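Long-range contacts in uncharacterized protein (Bacteroides ovatus, PDB 3P02), which is of unknown function, a Bacteroides ovatus protein that combines a domain of the E-set clan with an antiparallel sheet of the BT_3044-like C-terminal family: residues A[193-198]-A[272-277]; A[212-217]-A[230-235]. One frame throughout, in Å; residues are numbered along the deposited sequence. Where two conformers were deposited one is given.

Contact 1: residues A[193-198]-A[272-277]; sequences VFFYAG and IDFDFV. With EDO (1,2-ethanediol), chain D.
Phe-276 lays one face of its ring under the methyl group of Ala-197, whose CB stands 3.9 Å from the ring centroid and almost exactly on the ring normal, a textbook CH-pi contact. The ring can be followed outward from its CB. The bond from CA to that atom is directed toward segment 193-198, and CG sits between the backbone N and the carbonyl carbon (chi1 77°), a rotation that presents the ring face to Ala-197. On the way to the tip, CD2 lies 4.1 Å from the CB of Ala-197; CE1 is near that methyl and the N of Gly-198, and CE2 nears the same methyl and both N (3.9 Å) and CA of Gly-198. At the tip CZ comes closest to backbone, 3.5 Å from the N of Gly-198 and 3.6 Å from its CA, with the Ala-197 methyl a little farther. Gly-198 has a positive phi (60°), so the chain turns here and brings its main chain against the ring. Its O accepts hydrogen bonds from Arg-200 and from O1 of a 1,2-ethanediol, probably carried over from the crystallisation liquor.

Two residues earlier on the strand, Phe-274 meets Ala-197 again, and Phe-195 as well. Its CE1 lies 4.2 Å from Ala-197 CB, which approaches the edge near the plane of the ring. Phe-195 comes from the opposite direction, and its CZ stops 4.0 Å from Phe-274 CE2. Met-291 on strand 287-302 touches Ala-197, Phe-274 and Phe-276 alike. Strands 192-196 and 262-278 are not neighbours in the ten-stranded sheet; their meeting is consistent with a strongly curved sheet, with this cluster on its inner side. Contacts between the side chains are apolar, and a glycine backbone also meets a ring, so the contact rests on shape and burial without directional bonds.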
ATOM      1  N   VAL A 193       1.353 -11.016   7.269  1.00  7.85           N
ATOM      2  CA  VAL A 193       0.505 -10.314   6.319  1.00  7.19           C
ATOM      3  C   VAL A 193      -0.943 -10.695   6.595  1.00 10.68           C
ATOM      4  O   VAL A 193      -1.211 -11.562   7.417  1.00  8.79           O
ATOM      5  CB  VAL A 193       0.880 -10.669   4.832  1.00  8.61           C
ATOM      6  CG1 VAL A 193       2.328 -10.284   4.481  1.00  9.15           C
ATOM      7  CG2 VAL A 193       0.612 -12.143   4.525  1.00  8.09           C
ATOM      8  N   PHE A 194      -1.866 -10.078   5.876  1.00  8.35           N
ATOM      9  CA  PHE A 194      -3.243 -10.557   5.891  1.00  7.75           C
ATOM     10  C   PHE A 194      -3.846 -10.359   4.523  1.00  9.28           C
ATOM     11  O   PHE A 194      -3.418  -9.486   3.770  1.00  8.79           O
ATOM     12  CB  PHE A 194      -4.123  -9.878   6.943  1.00  8.50           C
ATOM     13  CG  PHE A 194      -4.322  -8.399   6.754  1.00  8.28           C
ATOM     14  CD1 PHE A 194      -5.354  -7.912   5.945  1.00 10.80           C
ATOM     15  CD2 PHE A 194      -3.501  -7.483   7.411  1.00 11.75           C
ATOM     16  CE1 PHE A 194      -5.562  -6.529   5.807  1.00 12.17           C
ATOM     17  CE2 PHE A 194      -3.689  -6.104   7.245  1.00 13.48           C
ATOM     18  CZ  PHE A 194      -4.722  -5.636   6.454  1.00 10.94           C
ATOM     19  N   PHE A 195      -4.827 -11.175   4.205  1.00  6.53           N
ATOM     20  CA  PHE A 195      -5.626 -10.992   3.015  1.00  6.95           C
ATOM     21  C   PHE A 195      -7.059 -11.036   3.511  1.00  9.97           C
ATOM     22  O   PHE A 195      -7.287 -11.323   4.694  1.00 11.04           O
ATOM     23  CB  PHE A 195      -5.321 -12.043   1.932  1.00  8.62           C
ATOM     24  CG  PHE A 195      -5.709 -13.465   2.280  1.00  8.88           C
ATOM     25  CD1 PHE A 195      -4.873 -14.268   3.064  1.00 10.04           C
ATOM     26  CD2 PHE A 195      -6.921 -13.992   1.848  1.00 10.08           C
ATOM     27  CE1 PHE A 195      -5.264 -15.567   3.439  1.00 12.65           C
ATOM     28  CE2 PHE A 195      -7.291 -15.314   2.184  1.00 11.17           C
ATOM     29  CZ  PHE A 195      -6.454 -16.082   2.968  1.00 11.05           C
ATOM     30  N   TYR A 196      -8.022 -10.816   2.619  1.00  7.67           N
ATOM     31  CA  TYR A 196      -9.418 -10.900   3.026  1.00  8.49           C
ATOM     32  C   TYR A 196     -10.089 -12.142   2.446  1.00 10.92           C
ATOM     33  O   TYR A 196      -9.977 -12.402   1.251  1.00 10.03           O
ATOM     34  CB  TYR A 196     -10.214  -9.664   2.552  1.00  9.91           C
ATOM     35  CG  TYR A 196      -9.650  -8.339   3.013  1.00  8.98           C
ATOM     36  CD1 TYR A 196      -9.674  -7.977   4.359  1.00  9.75           C
ATOM     37  CD2 TYR A 196      -9.093  -7.443   2.100  1.00 10.56           C
ATOM     38  CE1 TYR A 196      -9.144  -6.754   4.789  1.00  8.97           C
ATOM     39  CE2 TYR A 196      -8.602  -6.204   2.510  1.00 11.04           C
ATOM     40  CZ  TYR A 196      -8.628  -5.865   3.854  1.00  9.38           C
ATOM     41  OH  TYR A 196      -8.130  -4.645   4.224  1.00 10.57           O
ATOM     42  N   ALA A 197     -10.833 -12.861   3.282  1.00  8.77           N
ATOM     43  CA  ALA A 197     -11.625 -13.979   2.824  1.00  8.18           C
ATOM     44  C   ALA A 197     -12.885 -13.479   2.064  1.00 10.34           C
ATOM     45  O   ALA A 197     -13.248 -12.292   2.162  1.00 10.17           O
ATOM     46  CB  ALA A 197     -12.057 -14.827   4.024  1.00  8.99           C
ATOM     47  N   GLY A 198     -13.562 -14.402   1.361  1.00 10.06           N
ATOM     48  CA  GLY A 198     -14.852 -14.102   0.735  1.00 10.54           C
ATOM     49  C   GLY A 198     -14.918 -13.003  -0.302  1.00 14.52           C
ATOM     50  O   GLY A 198     -15.918 -12.268  -0.368  1.00 14.58           O
ATOM     51  N   ILE A 272      -3.587 -24.279   2.001  1.00  8.62           N
ATOM     52  CA  ILE A 272      -4.597 -23.420   2.636  1.00  7.78           C
ATOM     53  C   ILE A 272      -5.911 -24.193   2.560  1.00 10.18           C
ATOM     54  O   ILE A 272      -6.276 -24.669   1.486  1.00  9.66           O
ATOM     55  CB  ILE A 272      -4.717 -22.052   1.940  1.00 10.06           C
ATOM     56  CG1 ILE A 272      -3.362 -21.308   2.004  1.00  9.54           C
ATOM     57  CG2 ILE A 272      -5.837 -21.210   2.612  1.00  9.37           C
ATOM     58  CD1 ILE A 272      -3.330 -20.003   1.069  1.00 11.60           C
ATOM     59  N   ASP A 273      -6.613 -24.299   3.676  1.00  7.56           N
ATOM     60  CA  ASP A 273      -7.907 -24.991   3.704  1.00  7.56           C
ATOM     61  C   ASP A 273      -8.642 -24.543   4.950  1.00  9.91           C
ATOM     62  O   ASP A 273      -8.300 -24.972   6.051  1.00  9.40           O
ATOM     63  CB  ASP A 273      -7.739 -26.526   3.670  1.00  8.56           C
ATOM     64  CG  ASP A 273      -9.030 -27.317   3.518  1.00 14.30           C
ATOM     65  OD1 ASP A 273     -10.122 -26.734   3.736  1.00 13.02           O
ATOM     66  OD2 ASP A 273      -8.951 -28.507   3.177  1.00 16.04           O
ATOM     67  N   PHE A 274      -9.614 -23.628   4.785  1.00  7.52           N
ATOM     68  CA  PHE A 274     -10.349 -23.181   5.956  1.00  7.45           C
ATOM     69  C   PHE A 274     -11.781 -22.875   5.662  1.00  9.83           C
ATOM     70  O   PHE A 274     -12.114 -22.311   4.614  1.00  8.89           O
ATOM     71  CB  PHE A 274      -9.689 -21.943   6.617  1.00  8.12           C
ATOM     72  CG  PHE A 274      -9.633 -20.700   5.741  1.00  8.87           C
ATOM     73  CD1 PHE A 274     -10.702 -19.793   5.709  1.00 10.07           C
ATOM     74  CD2 PHE A 274      -8.539 -20.450   4.932  1.00  9.97           C
ATOM     75  CE1 PHE A 274     -10.654 -18.636   4.904  1.00 10.52           C
ATOM     76  CE2 PHE A 274      -8.478 -19.279   4.156  1.00 10.38           C
ATOM     77  CZ  PHE A 274      -9.546 -18.390   4.135  1.00  8.68           C
ATOM     78  N   ASP A 275     -12.628 -23.153   6.656  1.00  8.53           N
ATOM     79  CA  ASP A 275     -14.011 -22.735   6.631  1.00  7.85           C
ATOM     80  C   ASP A 275     -14.124 -21.337   7.229  1.00 11.02           C
ATOM     81  O   ASP A 275     -13.366 -20.982   8.131  1.00  9.72           O
ATOM     82  CB  ASP A 275     -14.915 -23.693   7.439  1.00  8.48           C
ATOM     83  CG  ASP A 275     -15.133 -25.061   6.850  1.00 10.78           C
ATOM     84  OD1 ASP A 275     -14.901 -25.232   5.613  1.00 10.02           O
ATOM     85  OD2 ASP A 275     -15.620 -25.943   7.587  1.00 11.79           O
ATOM     86  N   PHE A 276     -15.124 -20.573   6.771  1.00  8.67           N
ATOM     87  CA  PHE A 276     -15.454 -19.275   7.346  1.00  8.49           C
ATOM     88  C   PHE A 276     -16.871 -18.976   6.978  1.00 11.46           C
ATOM     89  O   PHE A 276     -17.418 -19.583   6.052  1.00  9.29           O
ATOM     90  CB  PHE A 276     -14.508 -18.155   6.893  1.00  8.50           C
ATOM     91  CG  PHE A 276     -14.803 -17.679   5.499  1.00  9.74           C
ATOM     92  CD1 PHE A 276     -14.325 -18.380   4.388  1.00  9.59           C
ATOM     93  CD2 PHE A 276     -15.582 -16.533   5.288  1.00  9.61           C
ATOM     94  CE1 PHE A 276     -14.658 -17.961   3.098  1.00 11.39           C
ATOM     95  CE2 PHE A 276     -15.934 -16.137   3.999  1.00 11.78           C
ATOM     96  CZ  PHE A 276     -15.458 -16.841   2.912  1.00 11.18           C
ATOM     97  N   VAL A 277     -17.462 -18.009   7.673  1.00  9.20           N
ATOM     98  CA  VAL A 277     -18.838 -17.627   7.426  0.50  9.09           C
ATOM     99  C   VAL A 277     -18.897 -16.194   6.887  1.00 11.75           C
ATOM    100  O   VAL A 277     -18.219 -15.306   7.437  1.00 11.27           O
ATOM    101  CB  VAL A 277     -19.636 -17.766   8.758  0.50 13.51           C
ATOM    102  CG1 VAL A 277     -21.055 -17.228   8.626  0.50 13.64           C
ATOM    103  CG2 VAL A 277     -19.654 -19.215   9.242  0.50 13.18           C
TER
HETATM  104  C1  EDO D   3     -18.937 -13.277  -1.495  1.00 50.21           C
HETATM  105  O1  EDO D   3     -18.157 -12.078  -1.559  1.00 52.36           O
HETATM  106  C2  EDO D   3     -18.307 -14.367  -2.354  1.00 48.52           C
HETATM  107  O2  EDO D   3     -18.628 -14.145  -3.733  1.00 51.03           O

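Contact 2: residues A[212-217]-A[230-235]; sequences VFLQFT and MKIWAE
Phe-213 and Trp-233 form an aromatic pair whose ring planes are nearly parallel, 11° apart, yet slid so far that they barely overlap; the phenyl centroid lies 4.9 Å from that of the five-membered indole ring. What sits over the indole is instead the CB of Phe-213, 3.5 Å from the centroid of the six-membered ring. Trp-233 holds CG between its backbone N and carbonyl carbon (chi1 71°), which swings the indole across onto the neighbouring strand. Gln-215 then meets it edge-on, with CB 3.7 Å from Trp-233 CZ3, while its amide stands steeply to the indole plane. Alongside, Lys-231 extends the same way as Gln-215, and its CD passes 3.4 Å from Gln-215 OE1. Glu-235 crosses the far end of the Phe-213 ring obliquely, its CG 3.7 Å from Phe-213 CE1.

The opposite face of the sheet carries a purely apolar row. The selenomethionine Met-230 runs beside Phe-216, and its bend at chi3 (70°) folds CE over the ring centre, 3.5 Å from the centroid, with SE set obliquely in a Met-aromatic contact. The same methyl also packs on Leu-214 CB. Leu-214 and Ile-232 lie side by side, Leu-214 CD2 being 3.7 Å from Ile-232 CG1, and Val-212 CG1 closes the row against Ile-232. Phe-274 and Ile-269 of strand 262-278 press on this face.

Between the two layers, reciprocal backbone hydrogen bonds join Phe-213 with Trp-233 and Gln-215 with Lys-231, while Leu-214 with Ile-232 and Phe-216 with Met-230 are non-hydrogen-bonded pairs. The arrangement is that of an antiparallel beta hairpin, strands 211-220 and 228-234, with a mixed aromatic and polar face and an apolar face directed toward strand 262-278.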
ATOM      1  N   VAL A 212      -7.762 -12.484   7.199  1.00  8.60           N
ATOM      2  CA  VAL A 212      -7.117 -13.773   7.478  1.00  8.26           C
ATOM      3  C   VAL A 212      -5.624 -13.511   7.483  1.00 10.09           C
ATOM      4  O   VAL A 212      -5.084 -13.002   6.495  1.00  9.25           O
ATOM      5  CB  VAL A 212      -7.514 -14.872   6.466  1.00  9.83           C
ATOM      6  CG1 VAL A 212      -6.724 -16.152   6.759  1.00  9.39           C
ATOM      7  CG2 VAL A 212      -9.023 -15.135   6.518  1.00  9.68           C
ATOM      8  N   PHE A 213      -4.975 -13.819   8.601  1.00  7.73           N
ATOM      9  CA  PHE A 213      -3.558 -13.560   8.779  1.00  7.25           C
ATOM     10  C   PHE A 213      -2.729 -14.756   8.375  1.00  8.39           C
ATOM     11  O   PHE A 213      -3.125 -15.902   8.605  1.00  8.91           O
ATOM     12  CB  PHE A 213      -3.269 -13.222  10.242  1.00  8.71           C
ATOM     13  CG  PHE A 213      -3.903 -11.943  10.751  1.00  9.95           C
ATOM     14  CD1 PHE A 213      -5.217 -11.935  11.226  1.00 12.01           C
ATOM     15  CD2 PHE A 213      -3.202 -10.744  10.722  1.00 11.82           C
ATOM     16  CE1 PHE A 213      -5.829 -10.734  11.641  1.00 12.33           C
ATOM     17  CE2 PHE A 213      -3.801  -9.550  11.154  1.00 15.02           C
ATOM     18  CZ  PHE A 213      -5.105  -9.555  11.618  1.00 12.92           C
ATOM     19  N   LEU A 214      -1.561 -14.467   7.787  1.00  7.67           N
ATOM     20  CA  LEU A 214      -0.547 -15.458   7.401  1.00  8.21           C
ATOM     21  C   LEU A 214       0.765 -15.059   7.967  1.00 11.87           C
ATOM     22  O   LEU A 214       1.159 -13.886   7.819  1.00 10.17           O
ATOM     23  CB  LEU A 214      -0.406 -15.569   5.859  1.00  8.13           C
ATOM     24  CG  LEU A 214      -1.623 -16.167   5.127  1.00  9.75           C
ATOM     25  CD1 LEU A 214      -1.539 -15.872   3.611  1.00 11.41           C
ATOM     26  CD2 LEU A 214      -1.743 -17.684   5.410  1.00 12.64           C
ATOM     27  N   GLN A 215       1.459 -16.012   8.580  1.00 10.30           N
ATOM     28  CA  GLN A 215       2.799 -15.758   9.099  0.50  9.30           C
ATOM     29  C   GLN A 215       3.781 -16.658   8.382  1.00 12.32           C
ATOM     30  O   GLN A 215       3.570 -17.868   8.335  1.00 10.60           O
ATOM     31  CB  GLN A 215       2.854 -15.974  10.617  0.50  9.46           C
ATOM     32  CG  GLN A 215       4.240 -15.734  11.227  0.50 15.50           C
ATOM     33  CD  GLN A 215       4.223 -15.953  12.719  0.50 28.22           C
ATOM     34  OE1 GLN A 215       3.170 -15.940  13.359  0.50 24.81           O
ATOM     35  NE2 GLN A 215       5.387 -16.145  13.312  0.50 17.06           N
ATOM     36  N   PHE A 216       4.831 -16.061   7.815  1.00 10.47           N
ATOM     37  CA  PHE A 216       5.886 -16.792   7.113  1.00  9.52           C
ATOM     38  C   PHE A 216       6.997 -17.070   8.107  1.00 14.04           C
ATOM     39  O   PHE A 216       7.741 -16.154   8.463  1.00 13.30           O
ATOM     40  CB  PHE A 216       6.399 -15.936   5.932  1.00 10.75           C
ATOM     41  CG  PHE A 216       5.367 -15.740   4.857  1.00  9.88           C
ATOM     42  CD1 PHE A 216       4.380 -14.751   4.976  1.00 11.59           C
ATOM     43  CD2 PHE A 216       5.339 -16.566   3.740  1.00 10.12           C
ATOM     44  CE1 PHE A 216       3.412 -14.583   3.986  1.00 13.15           C
ATOM     45  CE2 PHE A 216       4.386 -16.375   2.729  1.00 11.17           C
ATOM     46  CZ  PHE A 216       3.411 -15.389   2.870  1.00 10.96           C
ATOM     47  N   THR A 217       7.099 -18.300   8.587  1.00 11.43           N
ATOM     48  CA  THR A 217       8.149 -18.607   9.573  1.00 10.89           C
ATOM     49  C   THR A 217       9.469 -18.924   8.881  1.00 15.89           C
ATOM     50  O   THR A 217       9.503 -19.251   7.696  1.00 16.52           O
ATOM     51  CB  THR A 217       7.746 -19.832  10.461  1.00 15.18           C
ATOM     52  OG1 THR A 217       8.050 -21.053   9.749  1.00 14.41           O
ATOM     53  CG2 THR A 217       6.261 -19.793  10.930  1.00 13.93           C
HETATM   54  N   MSE A 230       4.119 -22.177   8.060  1.00 10.52           N
HETATM   55  CA  MSE A 230       3.343 -20.952   8.222  1.00  8.25           C
HETATM   56  C   MSE A 230       2.366 -21.111   9.353  1.00 13.17           C
HETATM   57  O   MSE A 230       2.077 -22.234   9.804  1.00 13.27           O
HETATM   58  CB  MSE A 230       2.568 -20.644   6.938  1.00  8.49           C
HETATM   59  CG  MSE A 230       3.491 -20.436   5.747  1.00  9.72           C
HETATM   60 SE   MSE A 230       2.512 -19.841   4.223  0.75 11.41          SE
HETATM   61  CE  MSE A 230       2.105 -18.060   4.950  1.00 10.69           C
ATOM     62  N   LYS A 231       1.845 -19.973   9.810  1.00 11.38           N
ATOM     63  CA  LYS A 231       0.696 -19.919  10.709  1.00 11.49           C
ATOM     64  C   LYS A 231      -0.423 -19.229   9.932  1.00 11.05           C
ATOM     65  O   LYS A 231      -0.146 -18.339   9.127  1.00 10.89           O
ATOM     66  CB  LYS A 231       1.009 -19.174  12.011  1.00 15.16           C
ATOM     67  CG  LYS A 231       2.018 -19.938  12.876  1.00 21.18           C
ATOM     68  CD  LYS A 231       2.429 -19.161  14.115  1.00 34.74           C
ATOM     69  CE  LYS A 231       3.495 -19.886  14.905  1.00 46.91           C
ATOM     70  NZ  LYS A 231       3.931 -19.099  16.088  1.00 56.95           N
ATOM     71  N   ILE A 232      -1.659 -19.618  10.189  1.00  9.50           N
ATOM     72  CA  ILE A 232      -2.837 -18.989   9.602  1.00  8.59           C
ATOM     73  C   ILE A 232      -3.872 -18.803  10.712  1.00 12.87           C
ATOM     74  O   ILE A 232      -4.094 -19.728  11.512  1.00 14.18           O
ATOM     75  CB  ILE A 232      -3.411 -19.784   8.377  1.00 11.58           C
ATOM     76  CG1 ILE A 232      -4.458 -18.918   7.626  1.00 10.80           C
ATOM     77  CG2 ILE A 232      -3.985 -21.182   8.805  1.00 10.54           C
ATOM     78  CD1 ILE A 232      -4.976 -19.567   6.267  1.00  9.80           C
ATOM     79  N   TRP A 233      -4.506 -17.624  10.781  1.00  9.02           N
ATOM     80  CA  TRP A 233      -5.516 -17.423  11.809  1.00  9.72           C
ATOM     81  C   TRP A 233      -6.415 -16.236  11.482  1.00  9.83           C
ATOM     82  O   TRP A 233      -6.120 -15.453  10.583  1.00  9.92           O
ATOM     83  CB  TRP A 233      -4.845 -17.226  13.202  1.00  9.29           C
ATOM     84  CG  TRP A 233      -4.126 -15.917  13.378  1.00  9.53           C
ATOM     85  CD1 TRP A 233      -4.592 -14.813  14.035  1.00 12.49           C
ATOM     86  CD2 TRP A 233      -2.786 -15.595  12.957  1.00  9.64           C
ATOM     87  NE1 TRP A 233      -3.645 -13.813  14.018  1.00 12.07           N
ATOM     88  CE2 TRP A 233      -2.519 -14.270  13.379  1.00 12.82           C
ATOM     89  CE3 TRP A 233      -1.757 -16.321  12.328  1.00 11.37           C
ATOM     90  CZ2 TRP A 233      -1.272 -13.657  13.189  1.00 12.10           C
ATOM     91  CZ3 TRP A 233      -0.551 -15.687  12.062  1.00 11.95           C
ATOM     92  CH2 TRP A 233      -0.318 -14.366  12.485  1.00 12.13           C
ATOM     93  N   ALA A 234      -7.502 -16.087  12.248  1.00  9.37           N
ATOM     94  CA  ALA A 234      -8.375 -14.933  12.147  1.00  9.70           C
ATOM     95  C   ALA A 234      -8.498 -14.311  13.511  1.00 14.42           C
ATOM     96  O   ALA A 234      -8.285 -14.999  14.513  1.00 15.19           O
ATOM     97  CB  ALA A 234      -9.760 -15.330  11.628  1.00 10.30           C
ATOM     98  N   GLU A 235      -8.780 -13.010  13.560  1.00  9.59           N
ATOM     99  CA  GLU A 235      -9.052 -12.342  14.844  1.00 10.10           C
ATOM    100  C   GLU A 235     -10.561 -12.219  15.097  1.00 15.35           C
ATOM    101  O   GLU A 235     -10.972 -12.147  16.252  1.00 15.26           O
ATOM    102  CB  GLU A 235      -8.446 -10.937  14.893  1.00 10.80           C
ATOM    103  CG  GLU A 235      -6.953 -10.947  15.109  1.00 13.54           C
ATOM    104  CD  GLU A 235      -6.310  -9.578  15.115  1.00 24.23           C
ATOM    105  OE1 GLU A 235      -6.995  -8.575  14.809  1.00 17.33           O
ATOM    106  OE2 GLU A 235      -5.098  -9.519  15.408  1.00 18.64           O
TER

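Both contacts belong to the same ten-stranded antiparallel sheet, and contact 2 is nested within the chain loop that contact 1 closes. Contact 2 joins adjacent strands, so backbone hydrogen bonding fixes it and side chains are added on two faces; contact 1 links strands separated in the sheet order and depends on side-chain and glycine-backbone packing alone. Contact 1 is buried, whereas contact 2 is buried on its apolar face and reaches solvent with Lys-231 and Glu-235. They meet directly: strand 192-196 pairs with strand 211-220, Phe-195 O lying 2.8 Å from Val-212 N, and Phe-195 packs against Leu-214, making the two apolar clusters continuous.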